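Local structure of autoinducer 2-binding protein LsrB (Clostridium saccharobutylicum DSM 13864, 6DSP) at residues G305-P317 / S322-R334. The protein acts as a receptor of the solute-binding protein family that binds the quorum-sensing signal autoinducer-2 in its cyclic tetrahydroxytetrahydrofuran form. Residues are numbered along the deposited sequence; the frame is centred on the assembly and turned at random.
Sequences GTVEVMPNSVLDP and SDTSSGVVLLPER
M310 and V328 form an antiparallel hydrogen-bonded pair: M310 N gives its hydrogen to V328 O at 2.7 Å along a nearly straight N-H, and V328 N returns one to M310 O at 2.8 Å. The axes of 305-308 and 327-330 meet at 141°, well off antiparallel, and the chains spread apart toward V307. Waters bridge the backbone on either side of the pair, one donating to E308 O and accepting from L330 N, the other joining N312 N and S326 O.

A short 3-10 segment after P311 brings V314 and L315 over V328. The side chains of V314 and V328 run past each other in opposite directions, V314 CG2 3.8 Å from V328 CG1, while L315 CD1 lies across both V328 methyls and L315 CD2 meets L330 CD2 at 4.0 Å. With CG1 anti to the backbone N (chi1 173°), V328 faces V314 CG2 with CG1 and N312 OD1 with CG2. On the other side of the strand V329 CG1 packs on V307 CB at 3.8 Å, the two side chains crossing nearly perpendicularly, next to M279 of helix 273-288.

N312 ND2 reaches S326 OG at 2.9 Å, almost straight and only 6° out of the amide plane. Second partners, R118 NH2 for N312 OD1 and P115 O for S326 OG, probably limit rotation of the amide.

In this lobe of the periplasmic-binding-protein fold, 327-330 joins parallel strand 120-123 to antiparallel 305-311. With aliphatic packing on both its faces and L315 about 12 Å from the bound ligand, the contact is structural, not part of the pocket.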
ATOM      1  N   GLY A 305      16.669  10.231   8.445  1.00 27.84           N
ATOM      2  CA  GLY A 305      17.901   9.673   7.949  1.00 27.82           C
ATOM      3  C   GLY A 305      18.112  10.098   6.518  1.00 27.39           C
ATOM      4  O   GLY A 305      17.361  10.907   5.962  1.00 27.36           O
ATOM      5  N   THR A 306      19.157   9.542   5.925  1.00 27.59           N
ATOM      6  CA  THR A 306      19.558   9.892   4.574  1.00 27.94           C
ATOM      7  C   THR A 306      18.887   8.935   3.605  1.00 27.09           C
ATOM      8  O   THR A 306      18.925   7.717   3.796  1.00 28.68           O
ATOM      9  CB  THR A 306      21.077   9.784   4.457  1.00 29.42           C
ATOM     10  OG1 THR A 306      21.670  10.715   5.361  1.00 30.73           O
ATOM     11  CG2 THR A 306      21.510  10.103   3.054  1.00 29.40           C
ATOM     12  N   VAL A 307      18.265   9.487   2.575  1.00 24.25           N
ATOM     13  CA  VAL A 307      17.605   8.688   1.554  1.00 23.24           C
ATOM     14  C   VAL A 307      18.333   8.881   0.236  1.00 22.82           C
ATOM     15  O   VAL A 307      18.978   9.910   0.004  1.00 23.98           O
ATOM     16  CB  VAL A 307      16.104   9.019   1.425  1.00 23.83           C
ATOM     17  CG1 VAL A 307      15.452   8.862   2.782  1.00 23.68           C
ATOM     18  CG2 VAL A 307      15.895  10.420   0.870  1.00 25.19           C
ATOM     19  N   GLU A 308      18.244   7.870  -0.627  1.00 21.94           N
ATOM     20  CA  GLU A 308      18.833   7.925  -1.957  1.00 22.56           C
ATOM     21  C   GLU A 308      17.715   7.877  -2.988  1.00 19.91           C
ATOM     22  O   GLU A 308      16.847   7.000  -2.920  1.00 20.18           O
ATOM     23  CB  GLU A 308      19.822   6.770  -2.179  1.00 26.36           C
ATOM     24  CG  GLU A 308      20.501   6.861  -3.536  1.00 30.33           C
ATOM     25  CD  GLU A 308      21.336   5.651  -3.859  1.00 34.40           C
ATOM     26  OE1 GLU A 308      21.541   4.822  -2.950  1.00 35.68           O
ATOM     27  OE2 GLU A 308      21.779   5.523  -5.026  1.00 35.75           O
ATOM     28  N   VAL A 309      17.735   8.800  -3.943  1.00 17.37           N
ATOM     29  CA  VAL A 309      16.735   8.778  -5.012  1.00 16.32           C
ATOM     30  C   VAL A 309      17.158   7.760  -6.063  1.00 16.27           C
ATOM     31  O   VAL A 309      18.248   7.855  -6.635  1.00 17.61           O
ATOM     32  CB  VAL A 309      16.546  10.165  -5.637  1.00 16.57           C
ATOM     33  CG1 VAL A 309      15.423  10.148  -6.689  1.00 16.71           C
ATOM     34  CG2 VAL A 309      16.236  11.181  -4.542  1.00 17.29           C
ATOM     35  N   MET A 310      16.286   6.791  -6.326  1.00 15.93           N
ATOM     36  CA  MET A 310      16.516   5.682  -7.242  1.00 15.95           C
ATOM     37  C   MET A 310      15.802   5.912  -8.561  1.00 14.92           C
ATOM     38  O   MET A 310      14.823   6.665  -8.624  1.00 14.91           O
ATOM     39  CB  MET A 310      15.974   4.376  -6.640  1.00 19.01           C
ATOM     40  CG  MET A 310      16.350   4.183  -5.185  1.00 22.96           C
ATOM     41  SD  MET A 310      18.118   4.228  -4.899  1.00 27.70           S
ATOM     42  CE  MET A 310      18.574   2.778  -5.822  1.00 30.13           C
ATOM     43  N   PRO A 311      16.218   5.256  -9.641  1.00 15.16           N
ATOM     44  CA  PRO A 311      15.464   5.374 -10.905  1.00 14.76           C
ATOM     45  C   PRO A 311      14.076   4.765 -10.794  1.00 13.95           C
ATOM     46  O   PRO A 311      13.816   3.867  -9.988  1.00 14.48           O
ATOM     47  CB  PRO A 311      16.321   4.586 -11.907  1.00 17.18           C
ATOM     48  CG  PRO A 311      17.224   3.804 -11.138  1.00 19.30           C
ATOM     49  CD  PRO A 311      17.380   4.363  -9.759  1.00 17.48           C
ATOM     50  N   ASN A 312      13.184   5.248 -11.660  1.00 13.73           N
ATOM     51  CA  ASN A 312      11.808   4.756 -11.670  1.00 14.10           C
ATOM     52  C   ASN A 312      11.743   3.248 -11.894  1.00 13.73           C
ATOM     53  O   ASN A 312      10.814   2.580 -11.410  1.00 13.78           O
ATOM     54  CB  ASN A 312      11.031   5.461 -12.768  1.00 14.28           C
ATOM     55  CG  ASN A 312      10.741   6.895 -12.409  1.00 14.62           C
ATOM     56  OD1 ASN A 312      10.539   7.229 -11.239  1.00 15.06           O
ATOM     57  ND2 ASN A 312      10.750   7.750 -13.411  1.00 15.98           N
ATOM     58  N   SER A 313      12.717   2.689 -12.616  1.00 14.54           N
ATOM     59  CA  SER A 313      12.666   1.273 -12.921  1.00 15.39           C
ATOM     60  C   SER A 313      12.893   0.375 -11.699  1.00 15.92           C
ATOM     61  O   SER A 313      12.670  -0.836 -11.824  1.00 16.74           O
ATOM     62  CB  SER A 313      13.670   0.947 -14.022  1.00 16.65           C
ATOM     63  OG  SER A 313      14.975   1.333 -13.650  1.00 17.70           O
ATOM     64  N   VAL A 314      13.247   0.909 -10.517  1.00 15.71           N
ATOM     65  CA  VAL A 314      13.230   0.044  -9.331  1.00 16.15           C
ATOM     66  C   VAL A 314      11.838  -0.479  -9.019  1.00 15.86           C
ATOM     67  O   VAL A 314      11.701  -1.513  -8.352  1.00 16.81           O
ATOM     68  CB  VAL A 314      13.880   0.709  -8.089  1.00 16.51           C
ATOM     69  CG1 VAL A 314      15.298   1.156  -8.371  1.00 18.67           C
ATOM     70  CG2 VAL A 314      13.016   1.846  -7.489  1.00 15.91           C
ATOM     71  N   LEU A 315      10.787   0.220  -9.458  1.00 15.64           N
ATOM     72  CA  LEU A 315       9.423  -0.250  -9.237  1.00 15.88           C
ATOM     73  C   LEU A 315       8.810  -0.952 -10.453  1.00 16.44           C
ATOM     74  O   LEU A 315       7.701  -1.497 -10.336  1.00 18.39           O
ATOM     75  CB  LEU A 315       8.517   0.915  -8.809  1.00 15.62           C
ATOM     76  CG  LEU A 315       8.890   1.627  -7.490  1.00 15.21           C
ATOM     77  CD1 LEU A 315       7.843   2.686  -7.169  1.00 15.02           C
ATOM     78  CD2 LEU A 315       9.017   0.662  -6.335  1.00 15.68           C
ATOM     79  N   ASP A 316       9.468  -0.936 -11.600  1.00 16.54           N
ATOM     80  CA  ASP A 316       8.933  -1.514 -12.833  1.00 17.63           C
ATOM     81  C   ASP A 316      10.095  -1.545 -13.810  1.00 18.16           C
ATOM     82  O   ASP A 316      10.519  -0.497 -14.256  1.00 18.05           O
ATOM     83  CB  ASP A 316       7.802  -0.635 -13.402  1.00 19.87           C
ATOM     84  CG  ASP A 316       7.202  -1.213 -14.690  1.00 22.72           C
ATOM     85  OD1 ASP A 316       7.800  -2.147 -15.273  1.00 22.14           O
ATOM     86  OD2 ASP A 316       6.115  -0.760 -15.105  1.00 25.85           O
ATOM     87  N   PRO A 317      10.627  -2.714 -14.159  1.00 19.16           N
ATOM     88  CA  PRO A 317      11.801  -2.742 -15.028  1.00 20.41           C
ATOM     89  C   PRO A 317      11.542  -2.138 -16.393  1.00 19.93           C
ATOM     90  O   PRO A 317      12.506  -1.788 -17.075  1.00 20.82           O
ATOM     91  CB  PRO A 317      12.127  -4.236 -15.128  1.00 21.45           C
ATOM     92  CG  PRO A 317      11.293  -4.916 -14.168  1.00 22.65           C
ATOM     93  CD  PRO A 317      10.194  -4.048 -13.710  1.00 20.83           C
ATOM     94  N   SER A 322      14.847   7.892 -18.527  1.00 15.12           N
ATOM     95  CA  SER A 322      15.508   8.982 -19.242  1.00 14.91           C
ATOM     96  C   SER A 322      15.529  10.293 -18.465  1.00 16.50           C
ATOM     97  O   SER A 322      16.514  11.024 -18.532  1.00 19.20           O
ATOM     98  CB  SER A 322      14.851   9.203 -20.611  1.00 15.34           C
ATOM     99  OG  SER A 322      14.974   8.069 -21.431  1.00 16.48           O
ATOM    100  N   ASP A 323      14.470  10.606 -17.713  1.00 16.07           N
ATOM    101  CA  ASP A 323      14.370  11.882 -16.995  1.00 16.95           C
ATOM    102  C   ASP A 323      14.886  11.694 -15.567  1.00 17.14           C
ATOM    103  O   ASP A 323      14.214  11.094 -14.726  1.00 16.86           O
ATOM    104  CB  ASP A 323      12.919  12.356 -16.998  1.00 18.14           C
ATOM    105  CG  ASP A 323      12.714  13.660 -16.265  1.00 19.97           C
ATOM    106  OD1 ASP A 323      13.673  14.271 -15.744  1.00 19.56           O
ATOM    107  OD2 ASP A 323      11.543  14.092 -16.240  1.00 22.91           O
ATOM    108  N   THR A 324      16.074  12.212 -15.283  1.00 19.08           N
ATOM    109  CA  THR A 324      16.617  11.998 -13.952  1.00 20.26           C
ATOM    110  C   THR A 324      15.995  12.902 -12.898  1.00 19.21           C
ATOM    111  O   THR A 324      16.377  12.792 -11.736  1.00 20.01           O
ATOM    112  CB  THR A 324      18.136  12.133 -13.918  1.00 23.07           C
ATOM    113  OG1 THR A 324      18.441  13.461 -14.300  1.00 24.50           O
ATOM    114  CG2 THR A 324      18.822  11.136 -14.861  1.00 24.29           C
ATOM    115  N   SER A 325      15.042  13.773 -13.253  1.00 18.23           N
ATOM    116  CA  SER A 325      14.301  14.523 -12.246  1.00 18.94           C
ATOM    117  C   SER A 325      13.101  13.745 -11.729  1.00 16.60           C
ATOM    118  O   SER A 325      12.338  14.270 -10.905  1.00 17.97           O
ATOM    119  CB  SER A 325      13.819  15.856 -12.798  1.00 23.90           C
ATOM    120  OG  SER A 325      12.798  15.699 -13.772  1.00 28.39           O
ATOM    121  N   SER A 326      12.925  12.505 -12.171  1.00 14.62           N
ATOM    122  CA  SER A 326      11.788  11.679 -11.775  1.00 13.98           C
ATOM    123  C   SER A 326      12.362  10.410 -11.159  1.00 13.89           C
ATOM    124  O   SER A 326      13.138   9.717 -11.820  1.00 15.05           O
ATOM    125  CB  SER A 326      10.943  11.366 -13.013  1.00 14.73           C
ATOM    126  OG  SER A 326       9.908  10.453 -12.678  1.00 15.49           O
ATOM    127  N   GLY A 327      12.005  10.100  -9.919  1.00 13.66           N
ATOM    128  CA  GLY A 327      12.605   8.955  -9.266  1.00 13.12           C
ATOM    129  C   GLY A 327      11.847   8.502  -8.035  1.00 12.87           C
ATOM    130  O   GLY A 327      10.764   9.011  -7.719  1.00 13.10           O
ATOM    131  N   VAL A 328      12.450   7.545  -7.325  1.00 12.91           N
ATOM    132  CA  VAL A 328      11.781   6.802  -6.258  1.00 13.10           C
ATOM    133  C   VAL A 328      12.669   6.764  -5.021  1.00 13.54           C
ATOM    134  O   VAL A 328      13.875   6.493  -5.117  1.00 15.21           O
ATOM    135  CB  VAL A 328      11.498   5.356  -6.741  1.00 13.60           C
ATOM    136  CG1 VAL A 328      10.960   4.473  -5.605  1.00 14.34           C
ATOM    137  CG2 VAL A 328      10.581   5.341  -7.952  1.00 13.43           C
ATOM    138  N   VAL A 329      12.066   6.957  -3.848  1.00 13.46           N
ATOM    139  CA  VAL A 329      12.722   6.701  -2.569  1.00 14.08           C
ATOM    140  C   VAL A 329      12.051   5.469  -1.978  1.00 14.02           C
ATOM    141  O   VAL A 329      10.819   5.410  -1.913  1.00 13.98           O
ATOM    142  CB  VAL A 329      12.579   7.909  -1.629  1.00 15.16           C
ATOM    143  CG1 VAL A 329      13.030   7.557  -0.229  1.00 15.95           C
ATOM    144  CG2 VAL A 329      13.367   9.093  -2.183  1.00 15.63           C
ATOM    145  N   LEU A 330      12.852   4.480  -1.574  1.00 14.93           N
ATOM    146  CA  LEU A 330      12.356   3.228  -1.003  1.00 16.13           C
ATOM    147  C   LEU A 330      12.503   3.215   0.516  1.00 16.52           C
ATOM    148  O   LEU A 330      13.571   3.545   1.047  1.00 17.12           O
ATOM    149  CB  LEU A 330      13.170   2.057  -1.580  1.00 17.18           C
ATOM    150  CG  LEU A 330      12.868   1.759  -3.057  1.00 19.06           C
ATOM    151  CD1 LEU A 330      13.940   0.870  -3.697  1.00 19.65           C
ATOM    152  CD2 LEU A 330      11.472   1.163  -3.222  1.00 20.41           C
ATOM    153  N   LEU A 331      11.467   2.748   1.220  1.00 16.10           N
ATOM    154  CA  LEU A 331      11.632   2.494   2.644  1.00 16.68           C
ATOM    155  C   LEU A 331      12.665   1.388   2.854  1.00 18.35           C
ATOM    156  O   LEU A 331      12.677   0.393   2.110  1.00 18.41           O
ATOM    157  CB  LEU A 331      10.314   2.018   3.238  1.00 17.06           C
ATOM    158  CG  LEU A 331       9.197   3.053   3.308  1.00 18.42           C
ATOM    159  CD1 LEU A 331       8.057   2.443   4.098  1.00 18.43           C
ATOM    160  CD2 LEU A 331       9.669   4.367   3.930  1.00 19.55           C
ATOM    161  N   PRO A 332      13.515   1.505   3.878  1.00 20.07           N
ATOM    162  CA  PRO A 332      14.543   0.487   4.107  1.00 21.00           C
ATOM    163  C   PRO A 332      14.040  -0.813   4.698  1.00 21.79           C
ATOM    164  O   PRO A 332      14.773  -1.807   4.663  1.00 23.53           O
ATOM    165  CB  PRO A 332      15.507   1.176   5.084  1.00 21.49           C
ATOM    166  CG  PRO A 332      14.686   2.163   5.803  1.00 21.71           C
ATOM    167  CD  PRO A 332      13.690   2.669   4.762  1.00 20.89           C
ATOM    168  N   GLU A 333      12.849  -0.856   5.277  1.00 21.10           N
ATOM    169  CA  GLU A 333      12.432  -2.113   5.874  1.00 23.03           C
ATOM    170  C   GLU A 333      10.924  -2.260   5.815  1.00 19.23           C
ATOM    171  O   GLU A 333      10.186  -1.278   5.714  1.00 18.94           O
ATOM    172  CB  GLU A 333      12.969  -2.333   7.291  1.00 30.52           C
ATOM    173  CG  GLU A 333      12.222  -1.605   8.353  1.00 38.01           C
ATOM    174  CD  GLU A 333      12.916  -1.717   9.704  1.00 44.74           C
ATOM    175  OE1 GLU A 333      14.066  -2.202   9.748  1.00 47.06           O
ATOM    176  OE2 GLU A 333      12.312  -1.304  10.719  1.00 47.20           O
ATOM    177  N   ARG A 334      10.484  -3.507   5.812  1.00 17.18           N
ATOM    178  CA  ARG A 334       9.098  -3.902   5.994  1.00 16.52           C
ATOM    179  C   ARG A 334       9.007  -4.770   7.242  1.00 16.83           C
ATOM    180  O   ARG A 334      10.025  -5.250   7.763  1.00 19.37           O
ATOM    181  CB  ARG A 334       8.559  -4.608   4.738  1.00 16.87           C
ATOM    182  CG  ARG A 334       8.482  -3.638   3.549  1.00 16.89           C
ATOM    183  CD  ARG A 334       9.140  -4.190   2.293  1.00 18.28           C
ATOM    184  NE  ARG A 334      10.582  -4.303   2.452  1.00 19.65           N
ATOM    185  CZ  ARG A 334      11.438  -3.297   2.328  1.00 20.22           C
ATOM    186  NH1 ARG A 334      11.028  -2.065   2.033  1.00 19.51           N
ATOM    187  NH2 ARG A 334      12.728  -3.531   2.517  1.00 22.37           N
TER
HETATM  188  O   HOH W   1      15.739   4.865  -1.730  1.00 18.59           O
HETATM  189  O   HOH W   2      14.041   7.557 -13.187  1.00 15.21           O